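Local coordinates for D-3-phosphoglycerate dehydrogenase oxidoreductase protein (PDB 3GG9), which probably oxidises D-3-phosphoglycerate using NAD and belongs to the D-isomer specific 2-hydroxyacid dehydrogenases, at residues E228-I233 with R252-E257; L246-S251 with M272-V277; G260-L265 with G286-R291. All coordinates share one frame; numbering follows the deposited sequence.

Going from the N terminus, the chain leaves strand 218-221, passes through the loop 228-233 and helix 235-238, and runs up strand 246-249 before residues 252-257 return to that loop and close contact 1. Contact 2 opens on strand 246-249, ahead of that closure, and ends on strand 272-275, so the two cross. Contact 3 starts on helix 260-267, within the span of contact 2, and finishes on 286-291 beyond it; these cross as well, whereas contacts 1 and 3 follow in series. Phe247 touches Val256 and Ile233 of contact 1 and Met261 of contact 3, joining sheet, loops and crossover helix of the NAD-binding domain.

Contact 1: E228-I233 with R252-E257; sequences ETRSII and RAELVE. Unlike the reference sequence in segment 228-233: Ser231 (reference Gly), Ile233 (reference Val).
Two loops that follow neighbouring strands of the Rossmann-type NAD-binding domain meet here: a type II beta turn from Thr229 to Ile232 lies against the 3-10 turn 253-255, and a single backbone bridge joins Ile233 to Val256. Ser231 N gives its hydrogen to Glu254 O at 2.9 Å. Two residues on, Ile233 N reaches Leu255 O, and Glu257 N answers with a bond of 2.9 Å to Ile233 O that is almost straight, 167° at the hydrogen. The same Ile233 carbonyl oxygen receives a CA-H...O contact from Val256.

Around this backbone core the side chains pack mostly through carbon. Leu255 lies alongside Thr229, its CD2 methyl 3.5 Å from the hydroxyl oxygen Thr229 OG1 and also near Thr229 CB; that hydroxyl is turned between its own backbone N and carbonyl carbon (chi1 63°) and bonds to Arg224 O and Asn226 N in the preceding loop. Arg230 bends at chi3 and runs beside Glu254, bringing NH2 to 3.9 Å from Glu254 CB. Ile233 CB meets Val256 CG2 at 4.1 Å, and both residues also touch Leu238 of helix 235-238. Next to the bridge, Ser231 CB rests against Glu257 CB, while Glu257 OE1 accepts a hydrogen bond from Val235 N, at the start of helix 235-238.

Glu254 O is gripped twice, by Ser231 N and by a water at 2.6 Å that also bonds to Ser231 OG. The turn is therefore fixed mainly through main-chain amides and carbonyls, with one water tying a side-chain hydroxyl to the same acceptor. Arg230 NH2 and Glu254 OE1 stay 5.3 Å apart, opposite in charge but not in contact, so any attraction between them is probably modest.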
loop_
_atom_site.group_PDB
_atom_site.type_symbol
_atom_site.label_atom_id
_atom_site.label_comp_id
_atom_site.label_asym_id
_atom_site.label_seq_id
_atom_site.Cartn_x
_atom_site.Cartn_y
_atom_site.Cartn_z
ATOM N N GLU A 228 22.262 3.830 -22.421
ATOM C CA GLU A 228 22.724 2.585 -21.835
ATOM C C GLU A 228 21.573 1.741 -21.281
ATOM O O GLU A 228 21.615 0.513 -21.375
ATOM C CB GLU A 228 23.763 2.860 -20.738
ATOM C CG GLU A 228 25.163 3.249 -21.250
ATOM C CD GLU A 228 25.205 4.624 -21.919
ATOM O OE1 GLU A 228 24.897 5.637 -21.248
ATOM O OE2 GLU A 228 25.541 4.684 -23.126
ATOM N N THR A 229 20.546 2.396 -20.732
ATOM C CA THR A 229 19.469 1.704 -20.015
ATOM C C THR A 229 18.139 1.567 -20.762
ATOM O O THR A 229 17.233 0.861 -20.295
ATOM C CB THR A 229 19.149 2.394 -18.694
ATOM O OG1 THR A 229 18.665 3.714 -18.966
ATOM C CG2 THR A 229 20.372 2.472 -17.806
ATOM N N ARG A 230 17.994 2.246 -21.895
ATOM C CA ARG A 230 16.800 2.045 -22.717
ATOM C C ARG A 230 16.723 0.584 -23.173
ATOM O O ARG A 230 17.697 0.056 -23.720
ATOM C CB ARG A 230 16.814 2.980 -23.916
ATOM C CG ARG A 230 15.528 2.980 -24.716
ATOM C CD ARG A 230 15.591 3.963 -25.868
ATOM N NE ARG A 230 15.907 5.321 -25.419
ATOM C CZ ARG A 230 15.002 6.232 -25.069
ATOM N NH1 ARG A 230 15.402 7.438 -24.679
ATOM N NH2 ARG A 230 13.702 5.947 -25.116
ATOM N N SER A 231 15.575 -0.054 -22.901
ATOM C CA SER A 231 15.284 -1.465 -23.226
ATOM C C SER A 231 16.216 -2.451 -22.547
ATOM O O SER A 231 16.415 -3.558 -23.047
ATOM C CB SER A 231 15.281 -1.731 -24.745
ATOM O OG SER A 231 14.461 -0.806 -25.426
ATOM N N ILE A 232 16.764 -2.062 -21.395
ATOM C CA ILE A 232 17.726 -2.902 -20.680
ATOM C C ILE A 232 17.052 -4.151 -20.114
ATOM O O ILE A 232 17.709 -5.150 -19.807
ATOM C CB ILE A 232 18.461 -2.098 -19.566
ATOM C CG1 ILE A 232 19.761 -2.795 -19.130
ATOM C CG2 ILE A 232 17.520 -1.776 -18.389
ATOM C CD1 ILE A 232 20.645 -1.964 -18.224
ATOM N N ILE A 233 15.730 -4.085 -19.975
ATOM C CA ILE A 233 14.956 -5.207 -19.484
ATOM C C ILE A 233 14.185 -5.715 -20.692
ATOM O O ILE A 233 13.434 -4.984 -21.322
ATOM C CB ILE A 233 14.023 -4.789 -18.315
ATOM C CG1 ILE A 233 14.868 -4.303 -17.135
ATOM C CG2 ILE A 233 13.165 -5.954 -17.850
ATOM C CD1 ILE A 233 14.049 -3.665 -16.037
ATOM N N ARG A 252 11.045 4.576 -15.328
ATOM C CA ARG A 252 10.620 5.000 -16.662
ATOM C C ARG A 252 10.153 3.760 -17.425
ATOM O O ARG A 252 10.743 2.680 -17.287
ATOM C CB ARG A 252 11.761 5.691 -17.435
ATOM C CG ARG A 252 12.165 7.114 -16.976
ATOM C CD ARG A 252 11.081 8.180 -17.201
ATOM N NE ARG A 252 10.667 8.290 -18.602
ATOM C CZ ARG A 252 11.242 9.074 -19.517
ATOM N NH1 ARG A 252 12.280 9.838 -19.197
ATOM N NH2 ARG A 252 10.778 9.094 -20.768
ATOM N N ALA A 253 9.084 3.907 -18.214
ATOM C CA ALA A 253 8.523 2.772 -18.988
ATOM C C ALA A 253 9.479 2.171 -20.027
ATOM O O ALA A 253 9.489 0.955 -20.274
ATOM C CB ALA A 253 7.224 3.200 -19.669
ATOM N N GLU A 254 10.309 3.024 -20.600
ATOM C CA GLU A 254 11.165 2.667 -21.722
ATOM C C GLU A 254 12.424 1.909 -21.288
ATOM O O GLU A 254 13.199 1.448 -22.131
ATOM C CB GLU A 254 11.527 3.928 -22.523
ATOM C CG GLU A 254 10.323 4.668 -23.130
ATOM C CD GLU A 254 9.750 5.800 -22.251
ATOM O OE1 GLU A 254 9.019 6.639 -22.819
ATOM O OE2 GLU A 254 10.002 5.856 -21.013
ATOM N N LEU A 255 12.615 1.765 -19.977
ATOM C CA LEU A 255 13.595 0.812 -19.447
ATOM C C LEU A 255 13.302 -0.635 -19.835
ATOM O O LEU A 255 14.213 -1.444 -19.904
ATOM C CB LEU A 255 13.679 0.893 -17.929
ATOM C CG LEU A 255 14.176 2.200 -17.312
ATOM C CD1 LEU A 255 14.084 2.135 -15.794
ATOM C CD2 LEU A 255 15.595 2.502 -17.730
ATOM N N VAL A 256 12.028 -0.960 -20.047
ATOM C CA VAL A 256 11.628 -2.278 -20.532
ATOM C C VAL A 256 11.376 -2.129 -22.022
ATOM O O VAL A 256 10.761 -1.155 -22.446
ATOM C CB VAL A 256 10.334 -2.790 -19.849
ATOM C CG1 VAL A 256 9.981 -4.212 -20.308
ATOM C CG2 VAL A 256 10.475 -2.758 -18.331
ATOM N N GLU A 257 11.856 -3.083 -22.814
ATOM C CA GLU A 257 11.569 -3.082 -24.250
ATOM C C GLU A 257 10.080 -2.985 -24.533
ATOM O O GLU A 257 9.253 -3.478 -23.780
ATOM C CB GLU A 257 12.214 -4.275 -24.967
ATOM C CG GLU A 257 11.586 -5.633 -24.706
ATOM C CD GLU A 257 12.203 -6.730 -25.582
ATOM O OE1 GLU A 257 12.156 -7.909 -25.194
ATOM O OE2 GLU A 257 12.737 -6.411 -26.663
HETATM O O HOH W 1 12.443 1.039 -24.625
#

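Contact 2: L246-S251 with M272-V277; sequences LFVNTS and MAAIDV
Val277 packs across an Asx turn at the point where strand 246-249 ends: Asn249 turns its amide forward along its own chain, and OD1 accepts Ser251 N at 2.9 Å, with the donor well above the carbonyl plane, 37° out of it. CG stands anti to the backbone N (chi1 -173°), which carries the amide toward the turn, and ND2 bonds to Arg252 O, so both ends of the flat group are held. Val277 crosses this side chain at about a right angle, its CG2 lying 4.1 Å from Asn249 ND2, while its CG1 methyl packs against Ser251 O at 3.4 Å.

Before that point the two strands run parallel, 13° apart in direction. Met272 O accepts Phe247 N at 2.8 Å, Phe247 O accepts Ala274 N, Ala274 O accepts Asn249 N, and Asn249 O accepts Asp276 N at 3.1 Å, the bonds alternating between the strands in the parallel pattern. Leu246, Val248, Met272 and Ala274 share one face of the sheet. There Leu246 turns CD1 over toward strand 272-275 to sit 3.8 Å from Met272 CG, and the same methyl reaches the small Ala274. Just past the strands, Thr250 CG2 rests on Asp276 CB, and a water donates to both Thr250 O and Asp276 OD2; Asp276 OD1 is bound to Thr298 OG1 and Ile301 N.

In the fold this is the pairing of the two strands of a beta-alpha-beta crossover. Helix 260-267 lies over the face carrying Phe247, Ala273 and Ile275, where Met261 touches all three, and helix 109-123 meets Leu246 on the other face. Strand 218-221 flanks strand 246-249 away from 272-275, bonding to Leu246 and Val248.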
loop_
_atom_site.group_PDB
_atom_site.type_symbol
_atom_site.label_atom_id
_atom_site.label_comp_id
_atom_site.label_asym_id
_atom_site.label_seq_id
_atom_site.Cartn_x
_atom_site.Cartn_y
_atom_site.Cartn_z
ATOM N N LEU A 246 6.518 -10.552 -8.419
ATOM C CA LEU A 246 6.050 -9.189 -8.694
ATOM C C LEU A 246 7.135 -8.282 -9.322
ATOM O O LEU A 246 8.246 -8.118 -8.787
ATOM C CB LEU A 246 5.447 -8.575 -7.425
ATOM C CG LEU A 246 5.193 -7.059 -7.437
ATOM C CD1 LEU A 246 3.964 -6.772 -8.291
ATOM C CD2 LEU A 246 5.020 -6.537 -5.982
ATOM N N PHE A 247 6.822 -7.712 -10.478
ATOM C CA PHE A 247 7.707 -6.745 -11.118
ATOM C C PHE A 247 7.236 -5.314 -10.841
ATOM O O PHE A 247 6.102 -4.974 -11.151
ATOM C CB PHE A 247 7.759 -6.986 -12.628
ATOM C CG PHE A 247 8.619 -5.993 -13.363
ATOM C CD1 PHE A 247 10.009 -6.067 -13.290
ATOM C CD2 PHE A 247 8.045 -4.977 -14.110
ATOM C CE1 PHE A 247 10.797 -5.154 -13.977
ATOM C CE2 PHE A 247 8.821 -4.061 -14.795
ATOM C CZ PHE A 247 10.207 -4.152 -14.730
ATOM N N VAL A 248 8.101 -4.480 -10.248
ATOM C CA VAL A 248 7.743 -3.089 -9.930
ATOM C C VAL A 248 8.577 -2.103 -10.746
ATOM O O VAL A 248 9.808 -2.199 -10.802
ATOM C CB VAL A 248 7.884 -2.763 -8.383
ATOM C CG1 VAL A 248 7.406 -1.347 -8.068
ATOM C CG2 VAL A 248 7.109 -3.780 -7.523
ATOM N N ASN A 249 7.912 -1.142 -11.374
ATOM C CA ASN A 249 8.624 -0.098 -12.108
ATOM C C ASN A 249 8.009 1.265 -11.860
ATOM O O ASN A 249 6.995 1.619 -12.464
ATOM C CB ASN A 249 8.674 -0.405 -13.623
ATOM C CG ASN A 249 9.556 0.576 -14.396
ATOM O OD1 ASN A 249 10.283 1.384 -13.820
ATOM N ND2 ASN A 249 9.484 0.510 -15.708
ATOM N N THR A 250 8.649 2.039 -10.983
ATOM C CA THR A 250 8.284 3.423 -10.805
ATOM C C THR A 250 9.328 4.368 -11.424
ATOM O O THR A 250 9.369 5.546 -11.085
ATOM C CB THR A 250 8.144 3.753 -9.296
ATOM O OG1 THR A 250 9.409 3.549 -8.681
ATOM C CG2 THR A 250 7.148 2.813 -8.629
ATOM N N SER A 251 10.163 3.865 -12.327
ATOM C CA SER A 251 11.228 4.684 -12.910
ATOM C C SER A 251 10.820 5.313 -14.241
ATOM O O SER A 251 10.344 6.462 -14.278
ATOM C CB SER A 251 12.510 3.872 -13.051
ATOM O OG SER A 251 13.135 3.650 -11.785
ATOM N N MET A 272 2.759 -10.867 -11.544
ATOM C CA MET A 272 2.111 -9.586 -11.280
ATOM C C MET A 272 3.068 -8.434 -11.528
ATOM O O MET A 272 4.291 -8.590 -11.435
ATOM C CB MET A 272 1.559 -9.549 -9.840
ATOM C CG MET A 272 0.670 -8.303 -9.497
ATOM S SD MET A 272 -0.277 -8.325 -7.946
ATOM C CE MET A 272 -1.375 -9.696 -8.366
ATOM N N ALA A 273 2.503 -7.294 -11.897
ATOM C CA ALA A 273 3.258 -6.068 -11.976
ATOM C C ALA A 273 2.594 -4.898 -11.240
ATOM O O ALA A 273 1.376 -4.865 -11.053
ATOM C CB ALA A 273 3.553 -5.721 -13.399
ATOM N N ALA A 274 3.418 -3.951 -10.803
ATOM C CA ALA A 274 2.917 -2.687 -10.288
ATOM C C ALA A 274 3.744 -1.583 -10.948
ATOM O O ALA A 274 4.974 -1.591 -10.880
ATOM C CB ALA A 274 3.009 -2.635 -8.747
ATOM N N ILE A 275 3.080 -0.681 -11.663
ATOM C CA ILE A 275 3.799 0.335 -12.437
ATOM C C ILE A 275 3.235 1.735 -12.186
ATOM O O ILE A 275 2.040 1.910 -11.938
ATOM C CB ILE A 275 3.890 0.011 -13.974
ATOM C CG1 ILE A 275 2.518 0.022 -14.640
ATOM C CG2 ILE A 275 4.635 -1.331 -14.282
ATOM C CD1 ILE A 275 2.305 1.226 -15.438
ATOM N N ASP A 276 4.097 2.733 -12.308
ATOM C CA ASP A 276 3.705 4.117 -12.045
ATOM C C ASP A 276 3.975 4.984 -13.270
ATOM O O ASP A 276 3.649 6.140 -13.286
ATOM C CB ASP A 276 4.447 4.637 -10.798
ATOM C CG ASP A 276 4.018 6.050 -10.383
ATOM O OD1 ASP A 276 2.819 6.253 -10.099
ATOM O OD2 ASP A 276 4.891 6.959 -10.319
ATOM N N VAL A 277 4.516 4.394 -14.331
ATOM C CA VAL A 277 5.022 5.181 -15.444
ATOM C C VAL A 277 4.625 4.525 -16.761
ATOM O O VAL A 277 4.637 3.296 -16.877
ATOM C CB VAL A 277 6.582 5.330 -15.394
ATOM C CG1 VAL A 277 6.992 6.243 -14.255
ATOM C CG2 VAL A 277 7.273 3.943 -15.272
HETATM O O HOH W 2 7.511 7.498 -9.985
#

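Contact 3: G260-L265 with G286-R291; sequences GMVTAL and GHTLLR
Helix 260-265 and the 3-10 turn 288-291 approach through their side chains, the nearest CA atoms, those of Val262 and Leu289, being 6.9 Å apart. Leu289 makes most of the contact: with CG anti to its carbonyl carbon (chi1 -78°), it extends toward the helix and presents CD2 to three residues of one helical face. Val262 CG2 lies 3.8 Å from Leu289 CD2, and Leu265 CD1 is 3.9 Å from the same methyl, reaching it crosswise nearly one turn further along. Met261 meets Leu289 CD2 through CG, also at about a right angle. Nearby, Val262 CG1 comes within 4.0 Å of Thr288 CG2.

Within 286-291, Leu289 N donates to His287 ND1 at 3.1 Å, arriving at the edge of the imidazole ring and close to its plane, and the ring in turn packs edge-to-face with Phe278. Leu289 also touches Ile275 of strand 272-275 and Cys295 and Cys297 of strand 295-297. Contact between the two segments is thus apolar, methyl against methyl or methylene. His287 ND1, as an acceptor, probably carries no proton, which would put the proton of a neutral ring on NE2.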
loop_
_atom_site.group_PDB
_atom_site.type_symbol
_atom_site.label_atom_id
_atom_site.label_comp_id
_atom_site.label_asym_id
_atom_site.label_seq_id
_atom_site.Cartn_x
_atom_site.Cartn_y
_atom_site.Cartn_z
ATOM N N GLY A 260 7.162 -5.305 -23.894
ATOM C CA GLY A 260 7.789 -6.433 -23.209
ATOM C C GLY A 260 7.033 -6.883 -21.984
ATOM O O GLY A 260 6.842 -8.074 -21.750
ATOM N N MET A 261 6.589 -5.913 -21.201
ATOM C CA MET A 261 5.823 -6.201 -20.009
ATOM C C MET A 261 4.451 -6.885 -20.234
ATOM O O MET A 261 4.142 -7.911 -19.607
ATOM C CB MET A 261 5.691 -4.913 -19.213
ATOM C CG MET A 261 4.403 -4.764 -18.497
ATOM S SD MET A 261 4.846 -4.487 -16.839
ATOM C CE MET A 261 5.587 -6.113 -16.524
ATOM N N VAL A 262 3.635 -6.308 -21.110
ATOM C CA VAL A 262 2.366 -6.916 -21.483
ATOM C C VAL A 262 2.639 -8.341 -21.958
ATOM O O VAL A 262 1.988 -9.276 -21.486
ATOM C CB VAL A 262 1.631 -6.102 -22.568
ATOM C CG1 VAL A 262 0.461 -6.925 -23.173
ATOM C CG2 VAL A 262 1.133 -4.768 -21.998
ATOM N N THR A 263 3.639 -8.489 -22.830
ATOM C CA THR A 263 4.016 -9.789 -23.393
ATOM C C THR A 263 4.363 -10.782 -22.291
ATOM O O THR A 263 3.809 -11.869 -22.255
ATOM C CB THR A 263 5.167 -9.663 -24.429
ATOM O OG1 THR A 263 4.762 -8.784 -25.490
ATOM C CG2 THR A 263 5.550 -11.035 -25.028
ATOM N N ALA A 264 5.227 -10.383 -21.357
ATOM C CA ALA A 264 5.630 -11.276 -20.279
ATOM C C ALA A 264 4.474 -11.628 -19.331
ATOM O O ALA A 264 4.330 -12.794 -18.930
ATOM C CB ALA A 264 6.803 -10.690 -19.511
ATOM N N LEU A 265 3.636 -10.648 -18.989
ATOM C CA LEU A 265 2.475 -10.927 -18.139
ATOM C C LEU A 265 1.537 -11.927 -18.797
ATOM O O LEU A 265 1.053 -12.851 -18.142
ATOM C CB LEU A 265 1.725 -9.651 -17.747
ATOM C CG LEU A 265 2.392 -8.758 -16.690
ATOM C CD1 LEU A 265 1.627 -7.455 -16.592
ATOM C CD2 LEU A 265 2.486 -9.427 -15.314
ATOM N N GLY A 286 -7.406 5.067 -21.830
ATOM C CA GLY A 286 -7.183 3.685 -21.423
ATOM C C GLY A 286 -5.856 3.143 -21.905
ATOM O O GLY A 286 -5.090 3.838 -22.597
ATOM N N HIS A 287 -5.613 1.886 -21.547
ATOM C CA HIS A 287 -4.363 1.196 -21.807
ATOM C C HIS A 287 -4.561 -0.280 -21.520
ATOM O O HIS A 287 -5.303 -0.652 -20.597
ATOM C CB HIS A 287 -3.241 1.733 -20.903
ATOM C CG HIS A 287 -1.878 1.334 -21.363
ATOM N ND1 HIS A 287 -1.326 0.110 -21.062
ATOM C CD2 HIS A 287 -0.958 1.987 -22.115
ATOM C CE1 HIS A 287 -0.127 0.023 -21.606
ATOM N NE2 HIS A 287 0.120 1.149 -22.250
ATOM N N THR A 288 -3.893 -1.118 -22.301
ATOM C CA THR A 288 -3.919 -2.589 -22.138
ATOM C C THR A 288 -3.686 -3.021 -20.680
ATOM O O THR A 288 -4.413 -3.861 -20.145
ATOM C CB THR A 288 -2.868 -3.238 -23.089
ATOM O OG1 THR A 288 -3.195 -2.892 -24.443
ATOM C CG2 THR A 288 -2.857 -4.732 -22.993
ATOM N N LEU A 289 -2.683 -2.423 -20.036
ATOM C CA LEU A 289 -2.319 -2.767 -18.659
ATOM C C LEU A 289 -3.404 -2.455 -17.639
ATOM O O LEU A 289 -3.496 -3.130 -16.616
ATOM C CB LEU A 289 -1.033 -2.055 -18.251
ATOM C CG LEU A 289 0.297 -2.619 -18.742
ATOM C CD1 LEU A 289 1.378 -1.741 -18.165
ATOM C CD2 LEU A 289 0.498 -4.106 -18.307
ATOM N N LEU A 290 -4.229 -1.448 -17.930
ATOM C CA LEU A 290 -5.321 -1.052 -17.045
ATOM C C LEU A 290 -6.441 -2.079 -17.056
ATOM O O LEU A 290 -7.221 -2.151 -16.117
ATOM C CB LEU A 290 -5.869 0.345 -17.406
ATOM C CG LEU A 290 -4.948 1.573 -17.356
ATOM C CD1 LEU A 290 -5.714 2.874 -17.563
ATOM C CD2 LEU A 290 -4.240 1.623 -16.043
ATOM N N ARG A 291 -6.513 -2.871 -18.122
ATOM C CA ARG A 291 -7.530 -3.913 -18.229
ATOM C C ARG A 291 -7.039 -5.295 -17.783
ATOM O O ARG A 291 -7.725 -6.294 -17.982
ATOM C CB ARG A 291 -8.098 -3.945 -19.651
ATOM C CG ARG A 291 -8.638 -2.585 -20.073
ATOM C CD ARG A 291 -9.349 -2.643 -21.419
ATOM N NE ARG A 291 -8.429 -2.809 -22.548
ATOM C CZ ARG A 291 -7.730 -1.830 -23.126
ATOM N NH1 ARG A 291 -6.963 -2.125 -24.161
ATOM N NH2 ARG A 291 -7.784 -0.568 -22.687
#